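Local coordinates for putative succinylglutamate desuccinylase / aspartoacylase (Shewanella amazonensis, PDB 3FMC), which probably acts as a zinc-dependent hydrolase of the succinylglutamate desuccinylase / aspartoacylase family, though its substrate is not established, at residues N99-Y104 with G207-E212; W114-S119 with S226-E231; H180-E185 with Y198-P203; I202-G207 with P217-A222. One frame throughout, in Å; residues are numbered along the deposited sequence.

Helix 210-227 runs through this set: its start serves contact 1, its middle contact 4 and its end contact 2, while contact 3 pairs the strand that precedes it. Contacts 1 and 3 are buried. Contact 1 is largely polar, with amides, a guanidinium and a sulfate beside a tyrosine packed on selenomethionine; contact 3 is strand pairing with apolar side chains on both faces. Contacts 2 and 4 lie at the surface and bury less area. Contact 4 stacks an amide on an indole, contact 2 spans a wide gap with long side chains, and each has one weak hydrogen bond across. Contacts 3 and 4 share Ile-202 and Pro-203, and contacts 1 and 4 share Gly-207.

Contact 1: residues N99-Y104 with G207-E212; sequences NWNREY and GGAMDE. With SO4 (sulfate ion), chain K.
Tyr-104 offers a ring face to Met-210, a selenomethionine whose CB lies over it in a CH-pi contact, 3.8 Å from the ring centroid. With CG anti to the backbone N (chi1 168°) and the chain bent beyond it, SE approaches the same ring obliquely, a Met-aromatic contact. At the ring edge, in plane, lies Gly-208 O, which also accepts from Tyr-104 N at 3.1 Å. Gly-208 has a positive phi, and a CB there would run into Arg-102 CA, so a glycine lets the two loops close up. Asn-101 divides its amide: OD1 takes Met-210 N at 3.3 Å, at the start of the helix, while ND2 points almost straight (170°) at sulfate O1, 3.2 Å away. Arg-102 grips the sulfate with two prongs, NH1 to O1 and NH2 to O2, each 2.8 Å, and NH1 is steadied by Asn-101 O in the guanidinium plane. Asn-99 ND2 is a third donor to O1, and Arg-91 joins from outside. The ion probably came from the crystallisation liquor, but an Asn-Arg pair holding an anion is consistent with the substrate-carboxylate pocket of this family. Asn-101 touches His-43 and His-172, possible zinc ligands. Tyr-104 packs on helix 150-163, and Met-210 bridges that helix and strands 36-40 and 167-174.

Contact 2: residues W114-S119 with S226-E231; sequences WYQEHS and SSHGRE
The backbones of Gln-116 and His-228 stay well apart, 9.8 Å between their CA atoms, and long side chains span the gap between helix 111-118 and the Schellman motif that ends helix 210-227. Gly-229, with positive phi, is the C-prime residue of that motif, and the residues flanking it, His-228 and Arg-230, both point their CB toward the other segment. The rings of Tyr-115 and His-228 are near parallel, their planes 15° apart, yet slid so far that they barely overlap, with Tyr-115 CE2 at 3.6 Å from His-228 ND1. Gln-116 places its amide nitrogen over a face of the imidazole, NE2 3.0 Å from His-228 CE1, with the two planes steeply inclined. Both have polar partners elsewhere: Gln-116 NE2 donates to Glu-112, and His-228 ND1 is hydrogen-bonded to Val-224 O. Arg-230, fully extended from CG to NE (chi2 172°), passes the tyrosine hydroxyl, which sits 3.2 Å from its CD. Beyond, its NH2 forms a salt bridge with Asp-123 and a hydrogen bond to Leu-121 O. These bonds help to hold the guanidinium in place, and NH1 makes a weak, bent hydrogen bond of 2.8 Å to Ser-119 O.

Contact 3: residues H180-E185 with Y198-P203; sequences HLYCPE and YTLLIP
Leu-181 and Thr-199, Tyr-182 and Leu-200, Cys-183 and Leu-201, and Pro-184 and Ile-202 are partners in parallel beta pairing, the short strand segments inclined by 28°. Hydrogen bonds come first: Leu-181 N to Tyr-198 O, Leu-200 N to Leu-181 O, Cys-183 N to Leu-200 O at 2.9 Å, Ile-202 N to Cys-183 O, and Glu-185 N to Ile-202 O, also 2.9 Å. CA-H...O contacts fill in between, such as Leu-201 CA to Cys-183 O at 3.1 Å.

Apolar contacts line both faces. On the face of Tyr-182, Leu-200 and Ile-202, the tyrosine lies side by side with Leu-200, whose CD1 reaches obliquely to Tyr-182 CE2 at 3.3 Å, and Ile-202 CG2 meets the ring edge in plane, 3.7 Å from CD2. Tyr-182 CG, anti to the carbonyl carbon (chi1 -66°), lays the ring alongside Leu-200, with its edge turned to Ile-202. A serine at Tyr-182 would probably leave Leu-200 CD1 and Ile-202 CG2 without their shared partner and open a gap there. On the opposite face Thr-199 CG2 fits against Cys-183 CB, 3.6 Å away.

Water provides the third kind, donating to both Glu-185 OE2 and Leu-201 O. The Tyr-182 side chain lies about 5 Å from a bound sulfate and near the possible metal site, so this strand pair probably borders the active-site pocket. Strand 237-243 runs antiparallel beside 180-184, strand 283-286 parallel beside 198-202, and helix 210-227 covers Pro-184 and Ile-202 through Phe-215.

Contact 4: residues I202-G207 with P217-A222; sequences IPNSFG and PWWTLA
Asn-204 lies flat on Trp-219, amide and indole planes only 6° apart, and this stack is the tight heart of the contact. Asn-204 CB sits over the six-membered ring in a CH-pi contact, 3.6 Å from its centroid, while the backbone N covers the same face at 3.3 Å from Trp-219 CZ3. A chi1 of -161° turns the indole away from its own backbone N and beside the carbonyl carbon, across the asparagine. At its far edge Ile-202 O lies in the ring plane, 3.6 Å from Trp-219 CH2. Tyr-186 meets the indole edge-to-face. Replacing Trp-219 with alanine would probably strip Asn-204 of the surface it stacks on and let its amide turn more freely.

The looser side is polar, between two partly exposed residues. Asn-204 ND2 reaches Thr-220 OG1 through a weak hydrogen bond of 3.3 Å, and the stronger partners lie outside, Glu-223 OE2 for the amide and Val-216 O for the hydroxyl. The inverse gamma turn centred on Asn-204, in the loop between strand 198-202 and helix 210-227, is thus held to the helix mainly by dispersion over the indole face and by the amide's tie to Glu-223, with the weak Thr-220 bond probably adding little.

Contact 1: residues N99-Y104 with G207-E212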
# COMPACT_ATOMS: atom_id res chain seq x y z
N ASN C 99 9.53 -2.52 -11.41
CA ASN C 99 9.14 -3.91 -11.68
C ASN C 99 10.34 -4.83 -11.47
O ASN C 99 11.42 -4.59 -12.02
CB ASN C 99 8.60 -3.93 -13.12
CG ASN C 99 8.08 -5.32 -13.59
OD1 ASN C 99 8.47 -6.35 -13.08
ND2 ASN C 99 7.21 -5.30 -14.58
N TRP C 100 10.18 -5.87 -10.68
CA TRP C 100 11.30 -6.79 -10.40
C TRP C 100 11.84 -7.42 -11.69
O TRP C 100 13.05 -7.74 -11.76
CB TRP C 100 10.88 -7.89 -9.51
CG TRP C 100 10.31 -7.49 -8.15
CD1 TRP C 100 9.07 -7.75 -7.71
CD2 TRP C 100 10.99 -6.81 -7.09
NE1 TRP C 100 8.91 -7.33 -6.41
CE2 TRP C 100 10.07 -6.74 -6.00
CE3 TRP C 100 12.26 -6.26 -6.94
CZ2 TRP C 100 10.39 -6.12 -4.79
CZ3 TRP C 100 12.56 -5.63 -5.72
CH2 TRP C 100 11.64 -5.58 -4.67
N ASN C 101 10.95 -7.56 -12.69
CA ASN C 101 11.31 -8.12 -14.00
C ASN C 101 11.71 -7.07 -15.02
O ASN C 101 11.64 -7.27 -16.26
CB ASN C 101 10.17 -9.02 -14.48
CG ASN C 101 10.56 -9.92 -15.65
OD1 ASN C 101 11.62 -10.53 -15.67
ND2 ASN C 101 9.64 -10.03 -16.61
N ARG C 102 12.13 -5.91 -14.52
CA ARG C 102 12.74 -4.89 -15.35
C ARG C 102 14.15 -4.59 -14.80
O ARG C 102 14.79 -3.66 -15.24
CB ARG C 102 11.92 -3.62 -15.37
CG ARG C 102 10.62 -3.80 -16.11
CD ARG C 102 10.79 -4.20 -17.57
NE ARG C 102 9.44 -4.29 -18.12
CZ ARG C 102 8.66 -5.37 -18.03
NH1 ARG C 102 9.11 -6.53 -17.57
NH2 ARG C 102 7.41 -5.30 -18.49
N GLU C 103 14.62 -5.40 -13.85
CA GLU C 103 15.92 -5.18 -13.20
C GLU C 103 17.10 -6.01 -13.71
O GLU C 103 18.20 -5.97 -13.16
CB GLU C 103 15.73 -5.41 -11.71
CG GLU C 103 15.02 -4.26 -11.01
CD GLU C 103 15.94 -3.12 -10.66
OE1 GLU C 103 17.00 -2.91 -11.33
OE2 GLU C 103 15.60 -2.43 -9.68
N TYR C 104 16.91 -6.76 -14.79
CA TYR C 104 18.03 -7.60 -15.27
C TYR C 104 19.10 -6.74 -15.95
O TYR C 104 18.87 -5.59 -16.30
CB TYR C 104 17.53 -8.78 -16.13
CG TYR C 104 16.73 -9.81 -15.33
CD1 TYR C 104 17.36 -10.88 -14.70
CD2 TYR C 104 15.36 -9.70 -15.15
CE1 TYR C 104 16.69 -11.78 -13.97
CE2 TYR C 104 14.67 -10.61 -14.40
CZ TYR C 104 15.33 -11.66 -13.78
OH TYR C 104 14.58 -12.59 -13.08
N GLY C 207 14.64 -5.43 -22.92
CA GLY C 207 13.68 -4.61 -22.25
C GLY C 207 13.61 -4.78 -20.73
O GLY C 207 12.60 -4.44 -20.14
N GLY C 208 14.67 -5.33 -20.13
CA GLY C 208 14.78 -5.45 -18.68
C GLY C 208 14.42 -6.80 -18.06
O GLY C 208 14.73 -7.00 -16.91
N ALA C 209 13.82 -7.69 -18.84
CA ALA C 209 13.33 -8.99 -18.38
C ALA C 209 14.35 -10.12 -18.46
O ALA C 209 15.32 -10.04 -19.17
CB ALA C 209 12.03 -9.39 -19.17
N MSE C 210 14.09 -11.20 -17.72
CA MSE C 210 15.03 -12.34 -17.67
C MSE C 210 15.29 -12.98 -19.03
O MSE C 210 16.44 -13.27 -19.36
CB MSE C 210 14.48 -13.43 -16.75
CG MSE C 210 15.26 -14.79 -16.87
SE MSE C 210 17.15 -14.70 -16.53
CE MSE C 210 17.04 -15.38 -14.72
N ASP C 211 14.23 -13.30 -19.77
CA ASP C 211 14.41 -13.98 -21.07
C ASP C 211 15.31 -13.19 -21.98
O ASP C 211 16.30 -13.71 -22.48
CB ASP C 211 13.08 -14.40 -21.74
CG ASP C 211 12.07 -13.26 -21.97
OD1 ASP C 211 12.30 -12.06 -21.64
OD2 ASP C 211 10.96 -13.62 -22.45
N GLU C 212 15.02 -11.92 -22.14
CA GLU C 212 15.88 -11.03 -22.93
C GLU C 212 17.30 -10.97 -22.41
O GLU C 212 18.27 -11.04 -23.15
CB GLU C 212 15.28 -9.63 -22.90
CG GLU C 212 13.88 -9.55 -23.49
CD GLU C 212 13.07 -8.39 -22.90
OE1 GLU C 212 13.56 -7.66 -21.99
OE2 GLU C 212 11.91 -8.26 -23.32
S SO4 K . 6.03 -8.48 -17.22
O1 SO4 K . 7.15 -8.07 -16.34
O2 SO4 K . 5.50 -7.29 -17.88
O3 SO4 K . 4.91 -9.19 -16.53
O4 SO4 K . 6.58 -9.44 -18.20

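Contact 2: residues W114-S119 with S226-E231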
# COMPACT_ATOMS: atom_id res chain seq x y z
N TRP C 114 34.34 -7.99 -29.07
CA TRP C 114 34.58 -9.24 -28.36
C TRP C 114 34.71 -10.37 -29.40
O TRP C 114 35.59 -11.22 -29.29
CB TRP C 114 33.41 -9.57 -27.42
CG TRP C 114 33.67 -10.74 -26.55
CD1 TRP C 114 34.07 -10.69 -25.24
CD2 TRP C 114 33.53 -12.14 -26.88
NE1 TRP C 114 34.19 -11.97 -24.75
CE2 TRP C 114 33.89 -12.87 -25.74
CE3 TRP C 114 33.16 -12.85 -28.05
CZ2 TRP C 114 33.87 -14.26 -25.70
CZ3 TRP C 114 33.15 -14.22 -28.02
CH2 TRP C 114 33.51 -14.93 -26.85
N TYR C 115 33.81 -10.37 -30.39
CA TYR C 115 33.88 -11.41 -31.42
C TYR C 115 35.23 -11.39 -32.14
O TYR C 115 35.89 -12.44 -32.27
CB TYR C 115 32.74 -11.28 -32.42
CG TYR C 115 32.86 -12.30 -33.51
CD1 TYR C 115 32.52 -13.63 -33.28
CD2 TYR C 115 33.34 -11.94 -34.77
CE1 TYR C 115 32.65 -14.59 -34.30
CE2 TYR C 115 33.48 -12.89 -35.79
CZ TYR C 115 33.13 -14.21 -35.55
OH TYR C 115 33.24 -15.17 -36.54
N GLN C 116 35.65 -10.22 -32.61
CA GLN C 116 36.93 -10.12 -33.32
C GLN C 116 38.08 -10.67 -32.48
O GLN C 116 38.92 -11.42 -32.98
CB GLN C 116 37.20 -8.68 -33.81
CG GLN C 116 36.22 -8.23 -34.94
CD GLN C 116 36.19 -9.20 -36.16
OE1 GLN C 116 37.22 -9.68 -36.63
NE2 GLN C 116 34.99 -9.45 -36.68
N GLU C 117 38.07 -10.37 -31.19
CA GLU C 117 39.11 -10.83 -30.26
C GLU C 117 39.09 -12.32 -29.94
O GLU C 117 40.07 -12.84 -29.42
CB GLU C 117 39.05 -10.00 -28.98
CG GLU C 117 39.33 -8.52 -29.27
CD GLU C 117 39.27 -7.60 -28.06
OE1 GLU C 117 38.73 -8.00 -27.00
OE2 GLU C 117 39.76 -6.45 -28.21
N HIS C 118 37.99 -13.01 -30.23
CA HIS C 118 37.90 -14.45 -29.98
C HIS C 118 37.62 -15.27 -31.25
O HIS C 118 37.49 -16.49 -31.18
CB HIS C 118 36.78 -14.72 -28.97
CG HIS C 118 36.98 -14.05 -27.65
ND1 HIS C 118 36.72 -12.71 -27.46
CD2 HIS C 118 37.42 -14.53 -26.47
CE1 HIS C 118 37.00 -12.40 -26.20
NE2 HIS C 118 37.42 -13.49 -25.58
N SER C 119 37.55 -14.61 -32.41
CA SER C 119 37.11 -15.30 -33.64
C SER C 119 38.01 -16.45 -34.09
O SER C 119 37.57 -17.34 -34.80
CB SER C 119 36.89 -14.31 -34.79
OG SER C 119 38.07 -13.64 -35.12
N SER C 226 27.44 -14.21 -38.07
CA SER C 226 26.82 -14.34 -39.42
C SER C 226 27.20 -13.19 -40.36
O SER C 226 27.34 -13.38 -41.58
CB SER C 226 25.28 -14.42 -39.34
OG SER C 226 24.93 -15.59 -38.64
N SER C 227 27.33 -11.98 -39.82
CA SER C 227 27.76 -10.86 -40.64
C SER C 227 29.18 -11.14 -41.20
O SER C 227 29.55 -10.56 -42.23
CB SER C 227 27.72 -9.53 -39.86
OG SER C 227 28.81 -9.45 -38.97
N HIS C 228 29.95 -11.99 -40.52
CA HIS C 228 31.27 -12.40 -41.00
C HIS C 228 31.27 -13.77 -41.68
O HIS C 228 32.33 -14.37 -41.85
CB HIS C 228 32.29 -12.41 -39.85
CG HIS C 228 32.53 -11.05 -39.31
ND1 HIS C 228 31.94 -10.60 -38.15
CD2 HIS C 228 33.21 -10.00 -39.83
CE1 HIS C 228 32.28 -9.34 -37.96
NE2 HIS C 228 33.03 -8.95 -38.97
N GLY C 229 30.10 -14.26 -42.07
CA GLY C 229 30.01 -15.56 -42.73
C GLY C 229 30.31 -16.77 -41.87
O GLY C 229 30.70 -17.82 -42.40
N ARG C 230 30.16 -16.63 -40.55
CA ARG C 230 30.36 -17.75 -39.63
C ARG C 230 29.06 -18.05 -38.89
O ARG C 230 28.40 -17.18 -38.33
CB ARG C 230 31.46 -17.47 -38.61
CG ARG C 230 31.61 -18.59 -37.61
CD ARG C 230 32.82 -18.35 -36.77
NE ARG C 230 33.05 -19.38 -35.77
CZ ARG C 230 34.07 -19.35 -34.91
NH1 ARG C 230 34.93 -18.35 -34.95
NH2 ARG C 230 34.23 -20.32 -34.04
N GLU C 231 28.67 -19.31 -38.96
CA GLU C 231 27.45 -19.73 -38.38
C GLU C 231 27.74 -20.33 -37.03
O GLU C 231 28.35 -21.39 -36.92
CB GLU C 231 26.73 -20.71 -39.33
CG GLU C 231 25.58 -21.47 -38.69
CD GLU C 231 24.38 -20.61 -38.29
OE1 GLU C 231 24.32 -19.42 -38.63
OE2 GLU C 231 23.47 -21.19 -37.64

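Contact 3: residues H180-E185 with Y198-P203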
# COMPACT_ATOMS: atom_id res chain seq x y z
N HIS C 180 -0.15 -18.52 -22.01
CA HIS C 180 0.52 -17.96 -23.14
C HIS C 180 2.03 -18.06 -22.98
O HIS C 180 2.55 -18.31 -21.89
CB HIS C 180 0.02 -16.56 -23.54
CG HIS C 180 0.16 -15.50 -22.48
ND1 HIS C 180 -0.64 -15.48 -21.35
CD2 HIS C 180 0.91 -14.39 -22.44
CE1 HIS C 180 -0.34 -14.40 -20.64
NE2 HIS C 180 0.60 -13.73 -21.28
N LEU C 181 2.72 -17.87 -24.07
CA LEU C 181 4.17 -18.03 -24.13
C LEU C 181 4.85 -16.93 -24.88
O LEU C 181 4.35 -16.48 -25.94
CB LEU C 181 4.47 -19.33 -24.86
CG LEU C 181 5.89 -19.80 -25.18
CD1 LEU C 181 6.71 -20.20 -23.92
CD2 LEU C 181 5.89 -21.01 -26.20
N TYR C 182 5.95 -16.46 -24.32
CA TYR C 182 6.86 -15.58 -25.01
C TYR C 182 8.02 -16.46 -25.54
O TYR C 182 8.69 -17.24 -24.78
CB TYR C 182 7.40 -14.46 -24.16
CG TYR C 182 6.37 -13.43 -23.73
CD1 TYR C 182 5.55 -13.65 -22.64
CD2 TYR C 182 6.26 -12.23 -24.40
CE1 TYR C 182 4.62 -12.70 -22.23
CE2 TYR C 182 5.34 -11.32 -24.05
CZ TYR C 182 4.53 -11.51 -22.96
OH TYR C 182 3.64 -10.52 -22.61
N CYS C 183 8.27 -16.30 -26.83
CA CYS C 183 9.22 -17.12 -27.57
C CYS C 183 9.97 -16.20 -28.53
O CYS C 183 9.33 -15.47 -29.28
CB CYS C 183 8.48 -18.19 -28.35
SG CYS C 183 9.60 -19.38 -29.17
N PRO C 184 11.31 -16.24 -28.51
CA PRO C 184 12.10 -15.42 -29.42
C PRO C 184 11.92 -15.90 -30.84
O PRO C 184 11.75 -17.11 -31.07
CB PRO C 184 13.54 -15.66 -29.01
CG PRO C 184 13.47 -16.53 -27.77
CD PRO C 184 12.13 -17.04 -27.59
N GLU C 185 11.95 -14.97 -31.78
CA GLU C 185 11.75 -15.29 -33.19
C GLU C 185 12.70 -16.36 -33.70
O GLU C 185 12.31 -17.15 -34.54
CB GLU C 185 11.86 -14.03 -34.05
CG GLU C 185 10.76 -13.04 -33.84
CD GLU C 185 10.93 -11.82 -34.70
OE1 GLU C 185 11.38 -11.98 -35.86
OE2 GLU C 185 10.64 -10.71 -34.23
N TYR C 198 -1.33 -19.96 -27.12
CA TYR C 198 -0.99 -18.64 -27.69
C TYR C 198 0.42 -18.22 -27.40
O TYR C 198 0.86 -18.21 -26.25
CB TYR C 198 -2.01 -17.60 -27.16
CG TYR C 198 -3.42 -17.87 -27.69
CD1 TYR C 198 -3.73 -17.57 -29.02
CD2 TYR C 198 -4.38 -18.48 -26.92
CE1 TYR C 198 -4.98 -17.86 -29.54
CE2 TYR C 198 -5.65 -18.74 -27.44
CZ TYR C 198 -5.92 -18.43 -28.76
OH TYR C 198 -7.17 -18.66 -29.32
N THR C 199 1.15 -17.87 -28.45
CA THR C 199 2.55 -17.51 -28.33
C THR C 199 2.84 -16.12 -28.93
O THR C 199 2.41 -15.79 -30.02
CB THR C 199 3.47 -18.56 -29.01
OG1 THR C 199 3.24 -19.92 -28.45
CG2 THR C 199 4.93 -18.14 -28.90
N LEU C 200 3.60 -15.32 -28.18
CA LEU C 200 4.11 -14.02 -28.63
C LEU C 200 5.54 -14.24 -29.09
O LEU C 200 6.39 -14.71 -28.31
CB LEU C 200 4.10 -12.99 -27.48
CG LEU C 200 2.70 -12.56 -27.05
CD1 LEU C 200 2.59 -11.97 -25.69
CD2 LEU C 200 2.14 -11.60 -28.12
N LEU C 201 5.80 -13.98 -30.37
CA LEU C 201 7.14 -14.06 -30.96
C LEU C 201 7.83 -12.73 -30.78
O LEU C 201 7.35 -11.67 -31.24
CB LEU C 201 7.05 -14.48 -32.44
CG LEU C 201 6.42 -15.85 -32.74
CD1 LEU C 201 6.18 -16.04 -34.23
CD2 LEU C 201 7.28 -16.97 -32.18
N ILE C 202 8.98 -12.75 -30.09
CA ILE C 202 9.64 -11.53 -29.65
C ILE C 202 11.00 -11.33 -30.31
O ILE C 202 11.72 -12.30 -30.60
CB ILE C 202 9.68 -11.44 -28.06
CG1 ILE C 202 10.70 -12.41 -27.44
CG2 ILE C 202 8.27 -11.66 -27.44
CD1 ILE C 202 10.84 -12.16 -25.91
N PRO C 203 11.36 -10.07 -30.56
CA PRO C 203 12.58 -9.75 -31.29
C PRO C 203 13.83 -9.65 -30.43
O PRO C 203 13.76 -9.79 -29.20
CB PRO C 203 12.28 -8.37 -31.85
CG PRO C 203 11.42 -7.73 -30.80
CD PRO C 203 10.60 -8.85 -30.22
O HOH W 1 8.56 -9.85 -32.67

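Contact 4: residues I202-G207 with P217-A222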
# COMPACT_ATOMS: atom_id res chain seq x y z
N ILE C 202 8.98 -12.75 -30.09
CA ILE C 202 9.64 -11.53 -29.65
C ILE C 202 11.00 -11.33 -30.31
O ILE C 202 11.72 -12.30 -30.60
CB ILE C 202 9.68 -11.44 -28.06
CG1 ILE C 202 10.70 -12.41 -27.44
CG2 ILE C 202 8.27 -11.66 -27.44
CD1 ILE C 202 10.84 -12.16 -25.91
N PRO C 203 11.36 -10.07 -30.56
CA PRO C 203 12.58 -9.75 -31.29
C PRO C 203 13.83 -9.65 -30.43
O PRO C 203 13.76 -9.79 -29.20
CB PRO C 203 12.28 -8.37 -31.85
CG PRO C 203 11.42 -7.73 -30.80
CD PRO C 203 10.60 -8.85 -30.22
N ASN C 204 14.95 -9.44 -31.09
CA ASN C 204 16.23 -9.24 -30.41
C ASN C 204 16.30 -7.81 -29.82
O ASN C 204 16.88 -6.89 -30.41
CB ASN C 204 17.41 -9.47 -31.35
CG ASN C 204 18.72 -9.57 -30.61
OD1 ASN C 204 18.76 -9.49 -29.38
ND2 ASN C 204 19.82 -9.69 -31.36
N SER C 205 15.74 -7.66 -28.64
CA SER C 205 15.68 -6.36 -28.00
C SER C 205 15.67 -6.57 -26.50
O SER C 205 14.90 -7.37 -26.01
CB SER C 205 14.39 -5.68 -28.41
OG SER C 205 14.30 -4.40 -27.84
N PHE C 206 16.53 -5.84 -25.80
CA PHE C 206 16.54 -5.91 -24.34
C PHE C 206 15.57 -4.91 -23.72
O PHE C 206 15.68 -3.70 -23.93
CB PHE C 206 17.93 -5.64 -23.81
CG PHE C 206 18.02 -5.74 -22.34
CD1 PHE C 206 18.30 -6.96 -21.74
CD2 PHE C 206 17.80 -4.63 -21.55
CE1 PHE C 206 18.37 -7.07 -20.38
CE2 PHE C 206 17.90 -4.74 -20.17
CZ PHE C 206 18.18 -5.95 -19.59
N GLY C 207 14.64 -5.43 -22.92
CA GLY C 207 13.68 -4.61 -22.25
C GLY C 207 13.61 -4.78 -20.73
O GLY C 207 12.60 -4.44 -20.14
N PRO C 217 22.42 -11.43 -25.42
CA PRO C 217 23.85 -11.45 -25.77
C PRO C 217 24.18 -12.50 -26.83
O PRO C 217 24.99 -12.26 -27.75
CB PRO C 217 24.56 -11.80 -24.44
CG PRO C 217 23.57 -11.50 -23.36
CD PRO C 217 22.21 -11.69 -23.97
N TRP C 218 23.56 -13.66 -26.68
CA TRP C 218 23.80 -14.79 -27.62
C TRP C 218 23.25 -14.58 -29.02
O TRP C 218 23.87 -15.07 -30.01
CB TRP C 218 23.27 -16.07 -27.05
CG TRP C 218 23.91 -16.46 -25.76
CD1 TRP C 218 23.42 -16.26 -24.52
CD2 TRP C 218 25.15 -17.18 -25.59
NE1 TRP C 218 24.28 -16.77 -23.58
CE2 TRP C 218 25.35 -17.35 -24.21
CE3 TRP C 218 26.11 -17.68 -26.48
CZ2 TRP C 218 26.46 -18.02 -23.68
CZ3 TRP C 218 27.24 -18.33 -25.95
CH2 TRP C 218 27.39 -18.50 -24.56
N TRP C 219 22.09 -13.91 -29.12
CA TRP C 219 21.45 -13.66 -30.40
C TRP C 219 22.29 -12.62 -31.13
O TRP C 219 22.56 -12.75 -32.33
CB TRP C 219 20.05 -13.09 -30.19
CG TRP C 219 19.10 -13.18 -31.36
CD1 TRP C 219 19.42 -13.40 -32.68
CD2 TRP C 219 17.68 -13.02 -31.31
NE1 TRP C 219 18.29 -13.39 -33.45
CE2 TRP C 219 17.20 -13.16 -32.63
CE3 TRP C 219 16.77 -12.76 -30.27
CZ2 TRP C 219 15.84 -13.07 -32.94
CZ3 TRP C 219 15.43 -12.66 -30.59
CH2 TRP C 219 14.98 -12.81 -31.92
N THR C 220 22.70 -11.58 -30.40
CA THR C 220 23.56 -10.55 -30.97
C THR C 220 24.91 -11.14 -31.45
O THR C 220 25.40 -10.75 -32.50
CB THR C 220 23.79 -9.43 -29.95
OG1 THR C 220 22.51 -8.85 -29.63
CG2 THR C 220 24.71 -8.39 -30.52
N LEU C 221 25.49 -12.04 -30.66
CA LEU C 221 26.73 -12.71 -31.02
C LEU C 221 26.55 -13.53 -32.31
O LEU C 221 27.42 -13.51 -33.16
CB LEU C 221 27.18 -13.68 -29.90
CG LEU C 221 28.45 -14.50 -30.17
CD1 LEU C 221 29.65 -13.55 -30.19
CD2 LEU C 221 28.64 -15.58 -29.12
N ALA C 222 25.42 -14.23 -32.43
CA ALA C 222 25.12 -15.05 -33.62
C ALA C 222 25.01 -14.13 -34.83
O ALA C 222 25.51 -14.47 -35.93
CB ALA C 222 23.83 -15.83 -33.41